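Local coordinates for protein pseudouridine synthase (Pyrococcus abyssi, PDB 2AUS) that probably isomerises specific uridines in RNA to pseudouridine, as the archaeal Cbf5 member of the TruB family of pseudouridine synthases, at residues Pro251-Lys256 / Asp285-Met290; Leu269-Ile274 / Gly315-Val320. One frame throughout, in Å; residues are numbered along the deposited sequence.

Contact 1: Pro251-Lys256 / Asp285-Met290; sequences PKIWIK and DLVAIM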
ATOM      1  N   PRO A 251      20.832  25.331  22.932  1.00 41.41           N
ATOM      2  CA  PRO A 251      21.493  26.512  23.495  1.00 39.14           C
ATOM      3  C   PRO A 251      22.139  27.195  22.279  1.00 37.64           C
ATOM      4  O   PRO A 251      22.686  26.516  21.402  1.00 36.80           O
ATOM      5  CB  PRO A 251      22.557  25.911  24.414  1.00 41.35           C
ATOM      6  CG  PRO A 251      22.011  24.556  24.754  1.00 41.91           C
ATOM      7  CD  PRO A 251      21.445  24.094  23.448  1.00 41.02           C
ATOM      8  N   LYS A 252      22.089  28.515  22.212  1.00 36.16           N
ATOM      9  CA  LYS A 252      22.662  29.195  21.063  1.00 37.04           C
ATOM     10  C   LYS A 252      23.770  30.178  21.374  1.00 35.37           C
ATOM     11  O   LYS A 252      23.871  30.683  22.488  1.00 36.17           O
ATOM     12  CB  LYS A 252      21.555  29.925  20.301  1.00 36.56           C
ATOM     13  CG  LYS A 252      20.479  29.006  19.787  1.00 38.43           C
ATOM     14  CD  LYS A 252      19.297  29.780  19.249  1.00 39.00           C
ATOM     15  CE  LYS A 252      18.195  28.831  18.814  1.00 42.58           C
ATOM     16  NZ  LYS A 252      17.013  29.569  18.296  1.00 45.30           N
ATOM     17  N   ILE A 253      24.598  30.437  20.364  1.00 34.49           N
ATOM     18  CA  ILE A 253      25.687  31.404  20.459  1.00 34.10           C
ATOM     19  C   ILE A 253      25.566  32.262  19.203  1.00 33.61           C
ATOM     20  O   ILE A 253      25.632  31.753  18.087  1.00 35.50           O
ATOM     21  CB  ILE A 253      27.072  30.718  20.474  1.00 35.63           C
ATOM     22  CG1 ILE A 253      27.180  29.806  21.700  1.00 33.16           C
ATOM     23  CG2 ILE A 253      28.194  31.787  20.504  1.00 31.04           C
ATOM     24  CD1 ILE A 253      28.457  28.982  21.748  1.00 36.35           C
ATOM     25  N   TRP A 254      25.357  33.557  19.395  1.00 33.89           N
ATOM     26  CA  TRP A 254      25.204  34.496  18.295  1.00 32.29           C
ATOM     27  C   TRP A 254      26.548  35.154  17.985  1.00 30.14           C
ATOM     28  O   TRP A 254      27.218  35.680  18.870  1.00 30.59           O
ATOM     29  CB  TRP A 254      24.150  35.541  18.672  1.00 31.67           C
ATOM     30  CG  TRP A 254      22.748  34.995  18.678  1.00 33.07           C
ATOM     31  CD1 TRP A 254      21.857  35.025  17.641  1.00 32.65           C
ATOM     32  CD2 TRP A 254      22.054  34.393  19.787  1.00 32.51           C
ATOM     33  NE1 TRP A 254      20.657  34.489  18.036  1.00 32.86           N
ATOM     34  CE2 TRP A 254      20.750  34.088  19.346  1.00 32.53           C
ATOM     35  CE3 TRP A 254      22.417  34.074  21.110  1.00 33.12           C
ATOM     36  CZ2 TRP A 254      19.783  33.493  20.185  1.00 33.87           C
ATOM     37  CZ3 TRP A 254      21.461  33.481  21.951  1.00 32.91           C
ATOM     38  CH2 TRP A 254      20.157  33.191  21.477  1.00 32.53           C
ATOM     39  N   ILE A 255      26.943  35.138  16.720  1.00 31.14           N
ATOM     40  CA  ILE A 255      28.239  35.690  16.366  1.00 31.10           C
ATOM     41  C   ILE A 255      28.246  36.851  15.395  1.00 33.53           C
ATOM     42  O   ILE A 255      27.275  37.090  14.672  1.00 34.22           O
ATOM     43  CB  ILE A 255      29.147  34.577  15.816  1.00 32.94           C
ATOM     44  CG1 ILE A 255      28.580  34.042  14.495  1.00 31.32           C
ATOM     45  CG2 ILE A 255      29.236  33.451  16.847  1.00 31.31           C
ATOM     46  CD1 ILE A 255      29.466  33.037  13.803  1.00 29.62           C
ATOM     47  N   LYS A 256      29.359  37.581  15.400  1.00 35.05           N
ATOM     48  CA  LYS A 256      29.544  38.736  14.529  1.00 38.03           C
ATOM     49  C   LYS A 256      29.574  38.288  13.082  1.00 36.81           C
ATOM     50  O   LYS A 256      29.894  37.135  12.797  1.00 36.22           O
ATOM     51  CB  LYS A 256      30.870  39.435  14.854  1.00 39.17           C
ATOM     52  CG  LYS A 256      31.049  39.791  16.304  1.00 42.53           C
ATOM     53  CD  LYS A 256      32.399  40.454  16.561  1.00 43.41           C
ATOM     54  CE  LYS A 256      32.594  40.701  18.052  1.00 46.57           C
ATOM     55  NZ  LYS A 256      33.847  41.457  18.351  1.00 50.53           N
ATOM     56  N   ASP A 285      28.344  20.359  25.529  1.00 51.96           N
ATOM     57  CA  ASP A 285      26.987  20.556  25.030  1.00 51.06           C
ATOM     58  C   ASP A 285      26.916  20.839  23.535  1.00 48.79           C
ATOM     59  O   ASP A 285      27.790  21.490  22.964  1.00 47.30           O
ATOM     60  CB  ASP A 285      26.297  21.716  25.756  1.00 53.83           C
ATOM     61  CG  ASP A 285      26.015  21.421  27.219  1.00 58.35           C
ATOM     62  OD1 ASP A 285      25.910  20.228  27.585  1.00 59.84           O
ATOM     63  OD2 ASP A 285      25.880  22.393  27.997  1.00 58.84           O
ATOM     64  N   LEU A 286      25.856  20.338  22.913  1.00 47.80           N
ATOM     65  CA  LEU A 286      25.605  20.566  21.497  1.00 45.97           C
ATOM     66  C   LEU A 286      25.015  21.974  21.441  1.00 45.49           C
ATOM     67  O   LEU A 286      24.032  22.269  22.124  1.00 44.70           O
ATOM     68  CB  LEU A 286      24.586  19.558  20.979  1.00 44.92           C
ATOM     69  CG  LEU A 286      24.023  19.745  19.568  1.00 46.48           C
ATOM     70  CD1 LEU A 286      25.139  19.710  18.534  1.00 43.53           C
ATOM     71  CD2 LEU A 286      23.001  18.640  19.302  1.00 47.89           C
ATOM     72  N   VAL A 287      25.630  22.850  20.658  1.00 43.16           N
ATOM     73  CA  VAL A 287      25.133  24.212  20.560  1.00 41.46           C
ATOM     74  C   VAL A 287      24.921  24.611  19.117  1.00 40.49           C
ATOM     75  O   VAL A 287      25.495  24.020  18.207  1.00 40.61           O
ATOM     76  CB  VAL A 287      26.100  25.233  21.205  1.00 41.36           C
ATOM     77  CG1 VAL A 287      26.298  24.899  22.678  1.00 43.51           C
ATOM     78  CG2 VAL A 287      27.444  25.241  20.464  1.00 40.02           C
ATOM     79  N   ALA A 288      24.079  25.615  18.915  1.00 39.05           N
ATOM     80  CA  ALA A 288      23.816  26.113  17.577  1.00 37.43           C
ATOM     81  C   ALA A 288      24.443  27.500  17.484  1.00 34.85           C
ATOM     82  O   ALA A 288      24.179  28.352  18.323  1.00 35.18           O
ATOM     83  CB  ALA A 288      22.313  26.187  17.327  1.00 35.49           C
ATOM     84  N   ILE A 289      25.286  27.708  16.477  1.00 34.33           N
ATOM     85  CA  ILE A 289      25.942  28.988  16.253  1.00 31.91           C
ATOM     86  C   ILE A 289      25.028  29.778  15.325  1.00 32.37           C
ATOM     87  O   ILE A 289      24.675  29.301  14.247  1.00 31.32           O
ATOM     88  CB  ILE A 289      27.292  28.808  15.561  1.00 34.75           C
ATOM     89  CG1 ILE A 289      28.220  27.959  16.445  1.00 34.46           C
ATOM     90  CG2 ILE A 289      27.880  30.176  15.229  1.00 29.14           C
ATOM     91  CD1 ILE A 289      29.585  27.751  15.850  1.00 34.84           C
ATOM     92  N   MET A 290      24.664  30.987  15.739  1.00 31.11           N
ATOM     93  CA  MET A 290      23.734  31.796  14.965  1.00 32.38           C
ATOM     94  C   MET A 290      24.295  33.131  14.525  1.00 32.09           C
ATOM     95  O   MET A 290      25.174  33.693  15.183  1.00 33.64           O
ATOM     96  CB  MET A 290      22.478  32.079  15.805  1.00 30.81           C
ATOM     97  CG  MET A 290      21.869  30.869  16.531  1.00 33.45           C
ATOM     98  SD  MET A 290      21.194  29.566  15.497  1.00 35.78           S
ATOM     99  CE  MET A 290      19.685  30.301  14.908  1.00 32.95           C
TER
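Lys252 to Trp254 pair in parallel register with Ala288 to Met290, the two strand axes 4.5 Å apart at closest and 20° from alignment, and four backbone bonds run between them: Ala288 N to Pro251 O, Ile253 N to Ala288 O, Met290 N to Ile253 O (2.7 Å, the shortest) and Ile255 N to Met290 O. On one side Met290 lies beside Trp254, Met290 CB being 3.5 Å from Trp254 CD1. Met290 CG, anti to the carbonyl carbon (chi1 -47°), comes over the rim of the indole face and lies 3.9 Å from Lys252 CD. Lys252 CB lies above the same face, 3.7 Å from the plane and displaced toward the rim. Lys276 adds a cation-pi contact and Asp294 takes the NE1 hydrogen. Replacing Trp254 by an alanine would probably leave Asp294 without its NE1 donor and Lys276 without its aromatic partner, and bare the flank of Met290. On the other side Ile255 CD1 meets Ile289 CG2 (3.6 Å) and Ile253 CD1 meets Val287 CG2 (4.1 Å). The chemistry thus divides across this PUA-domain sheet: aliphatic packing among Ile253, Ile255, Val287 and Ile289, against an indole with polar edge and pi face both engaged.

Contact 2: Leu269-Ile274 / Gly315-Val320; sequences LTVPGI and GIAVDV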
ATOM      1  N   LEU A 269      34.776  28.279  16.041  1.00 43.89           N
ATOM      2  CA  LEU A 269      34.402  29.589  16.571  1.00 43.80           C
ATOM      3  C   LEU A 269      35.291  30.001  17.733  1.00 44.42           C
ATOM      4  O   LEU A 269      35.483  29.241  18.680  1.00 46.38           O
ATOM      5  CB  LEU A 269      32.942  29.571  17.040  1.00 42.70           C
ATOM      6  CG  LEU A 269      32.426  30.836  17.733  1.00 40.84           C
ATOM      7  CD1 LEU A 269      32.423  31.988  16.745  1.00 39.54           C
ATOM      8  CD2 LEU A 269      31.027  30.584  18.285  1.00 41.02           C
ATOM      9  N   THR A 270      35.830  31.212  17.666  1.00 44.79           N
ATOM     10  CA  THR A 270      36.666  31.707  18.745  1.00 44.68           C
ATOM     11  C   THR A 270      35.850  32.705  19.554  1.00 45.16           C
ATOM     12  O   THR A 270      34.911  33.316  19.043  1.00 44.17           O
ATOM     13  CB  THR A 270      37.948  32.388  18.213  1.00 46.34           C
ATOM     14  OG1 THR A 270      37.597  33.506  17.391  1.00 47.62           O
ATOM     15  CG2 THR A 270      38.765  31.403  17.383  1.00 45.11           C
ATOM     16  N   VAL A 271      36.218  32.853  20.819  1.00 45.35           N
ATOM     17  CA  VAL A 271      35.549  33.758  21.751  1.00 46.35           C
ATOM     18  C   VAL A 271      35.320  35.179  21.233  1.00 46.32           C
ATOM     19  O   VAL A 271      34.248  35.755  21.436  1.00 46.68           O
ATOM     20  CB  VAL A 271      36.346  33.821  23.086  1.00 48.08           C
ATOM     21  CG1 VAL A 271      35.722  34.835  24.043  1.00 46.56           C
ATOM     22  CG2 VAL A 271      36.385  32.429  23.715  1.00 46.86           C
ATOM     23  N   PRO A 272      36.325  35.770  20.569  1.00 46.77           N
ATOM     24  CA  PRO A 272      36.216  37.133  20.029  1.00 45.85           C
ATOM     25  C   PRO A 272      35.075  37.329  19.028  1.00 43.83           C
ATOM     26  O   PRO A 272      34.667  38.457  18.764  1.00 45.07           O
ATOM     27  CB  PRO A 272      37.581  37.352  19.370  1.00 47.75           C
ATOM     28  CG  PRO A 272      38.493  36.497  20.186  1.00 48.58           C
ATOM     29  CD  PRO A 272      37.683  35.236  20.357  1.00 47.98           C
ATOM     30  N   GLY A 273      34.576  36.235  18.463  1.00 42.98           N
ATOM     31  CA  GLY A 273      33.498  36.337  17.497  1.00 42.17           C
ATOM     32  C   GLY A 273      32.109  36.289  18.112  1.00 41.77           C
ATOM     33  O   GLY A 273      31.113  36.512  17.423  1.00 42.42           O
ATOM     34  N   ILE A 274      32.038  36.015  19.409  1.00 40.35           N
ATOM     35  CA  ILE A 274      30.760  35.919  20.109  1.00 39.71           C
ATOM     36  C   ILE A 274      30.159  37.272  20.488  1.00 39.76           C
ATOM     37  O   ILE A 274      30.829  38.120  21.069  1.00 41.49           O
ATOM     38  CB  ILE A 274      30.919  35.078  21.385  1.00 39.70           C
ATOM     39  CG1 ILE A 274      31.458  33.692  21.015  1.00 38.63           C
ATOM     40  CG2 ILE A 274      29.595  34.991  22.127  1.00 40.46           C
ATOM     41  CD1 ILE A 274      31.792  32.827  22.209  1.00 39.37           C
ATOM     42  N   GLY A 315      40.648  31.953  22.604  1.00 54.81           N
ATOM     43  CA  GLY A 315      40.485  30.515  22.663  1.00 53.64           C
ATOM     44  C   GLY A 315      39.318  30.038  21.823  1.00 53.95           C
ATOM     45  O   GLY A 315      38.486  30.838  21.384  1.00 53.25           O
ATOM     46  N   ILE A 316      39.262  28.731  21.594  1.00 52.38           N
ATOM     47  CA  ILE A 316      38.192  28.132  20.816  1.00 53.03           C
ATOM     48  C   ILE A 316      36.973  27.936  21.710  1.00 53.22           C
ATOM     49  O   ILE A 316      37.040  27.252  22.733  1.00 53.60           O
ATOM     50  CB  ILE A 316      38.630  26.781  20.238  1.00 53.65           C
ATOM     51  CG1 ILE A 316      39.795  27.005  19.271  1.00 55.88           C
ATOM     52  CG2 ILE A 316      37.463  26.104  19.526  1.00 54.05           C
ATOM     53  CD1 ILE A 316      40.367  25.729  18.693  1.00 57.05           C
ATOM     54  N   ALA A 317      35.861  28.556  21.331  1.00 50.39           N
ATOM     55  CA  ALA A 317      34.643  28.442  22.115  1.00 48.29           C
ATOM     56  C   ALA A 317      33.828  27.236  21.665  1.00 47.39           C
ATOM     57  O   ALA A 317      33.187  26.572  22.478  1.00 47.62           O
ATOM     58  CB  ALA A 317      33.821  29.715  21.985  1.00 48.66           C
ATOM     59  N   VAL A 318      33.853  26.945  20.370  1.00 46.63           N
ATOM     60  CA  VAL A 318      33.098  25.812  19.853  1.00 46.93           C
ATOM     61  C   VAL A 318      33.818  25.017  18.775  1.00 48.05           C
ATOM     62  O   VAL A 318      34.397  25.586  17.847  1.00 48.10           O
ATOM     63  CB  VAL A 318      31.747  26.256  19.243  1.00 45.55           C
ATOM     64  CG1 VAL A 318      30.985  25.033  18.737  1.00 42.73           C
ATOM     65  CG2 VAL A 318      30.922  27.013  20.274  1.00 43.79           C
ATOM     66  N   ASP A 319      33.772  23.695  18.905  1.00 48.36           N
ATOM     67  CA  ASP A 319      34.361  22.816  17.908  1.00 50.88           C
ATOM     68  C   ASP A 319      33.245  22.511  16.923  1.00 48.75           C
ATOM     69  O   ASP A 319      32.369  21.692  17.194  1.00 48.75           O
ATOM     70  CB  ASP A 319      34.875  21.522  18.537  1.00 56.66           C
ATOM     71  CG  ASP A 319      36.376  21.532  18.729  1.00 62.36           C
ATOM     72  OD1 ASP A 319      37.090  21.885  17.764  1.00 67.76           O
ATOM     73  OD2 ASP A 319      36.849  21.182  19.831  1.00 66.02           O
ATOM     74  N   VAL A 320      33.274  23.190  15.783  1.00 47.91           N
ATOM     75  CA  VAL A 320      32.246  23.025  14.763  1.00 46.74           C
ATOM     76  C   VAL A 320      32.226  21.628  14.159  1.00 47.41           C
ATOM     77  O   VAL A 320      33.239  21.138  13.664  1.00 48.51           O
ATOM     78  CB  VAL A 320      32.425  24.079  13.650  1.00 44.89           C
ATOM     79  CG1 VAL A 320      31.379  23.879  12.566  1.00 42.77           C
ATOM     80  CG2 VAL A 320      32.320  25.480  14.246  1.00 43.27           C
TER
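A classic beta bulge joins Leu269 to the strand that starts at Ile316, in the PUA domain: Ala317 and Val318 both face Leu269, and the register slips by one before Thr270 pairs with Ile316. The evidence is the double grip on Leu269 O, which accepts from Ala317 N at 2.8 Å, in the carbonyl plane, and from Val318 N at 3.3 Å, tilted 21° from it. Leu269 N returns a bond to Val318 O. The tight part lies inward. Leu269 CG stands anti to the backbone N (chi1 175°), and Leu269 CD2 lies 4.1 Å from Val318 CG2, while Ile253, Ile255 and Ile289 also touch the leucine. Ala317 CB, on the bulge, meets Ile274 CD1 at 3.7 Å, and Met309 of helix 306-311 packs against both. The looser side is exposed Thr270, Ile316 and Gly315: Thr270 and Ile316 are a non-hydrogen-bonded pair with diverging side chains, and Thr270 meets Gly315 O through a CA-H...O contact and its CB. The contact closes up again at buried Val271, the start of a 3-10 segment: Val271 N donates to Gly315 O over 3.1 Å, nearly straight, while Val271 CG2 rests 3.5 Å from that same oxygen.

In the fold
Strand 18-20 joins this sheet first; much later the chain comes back at 251-256, runs through helix 257-264 to 269-274, and goes on through strand 274-278 to 285-290, where contact 1 closes a loop of 28 intervening residues. It continues through strand 296-302 and helix 306-311 to 315-320, and there contact 2 closes a loop of 40. The segments alternate, so the two loops cross. Contact 1 joins two inner strands, whereas contact 2 adds edge strand 269-270. The sheet curls, as in the beta-barrel of PUA domains, so Ile253 CD1 meets Val318 CG2 inside at 3.5 Å although two strands separate their own. A probable hydrogen bond also links Lys256 N to Gly273 O.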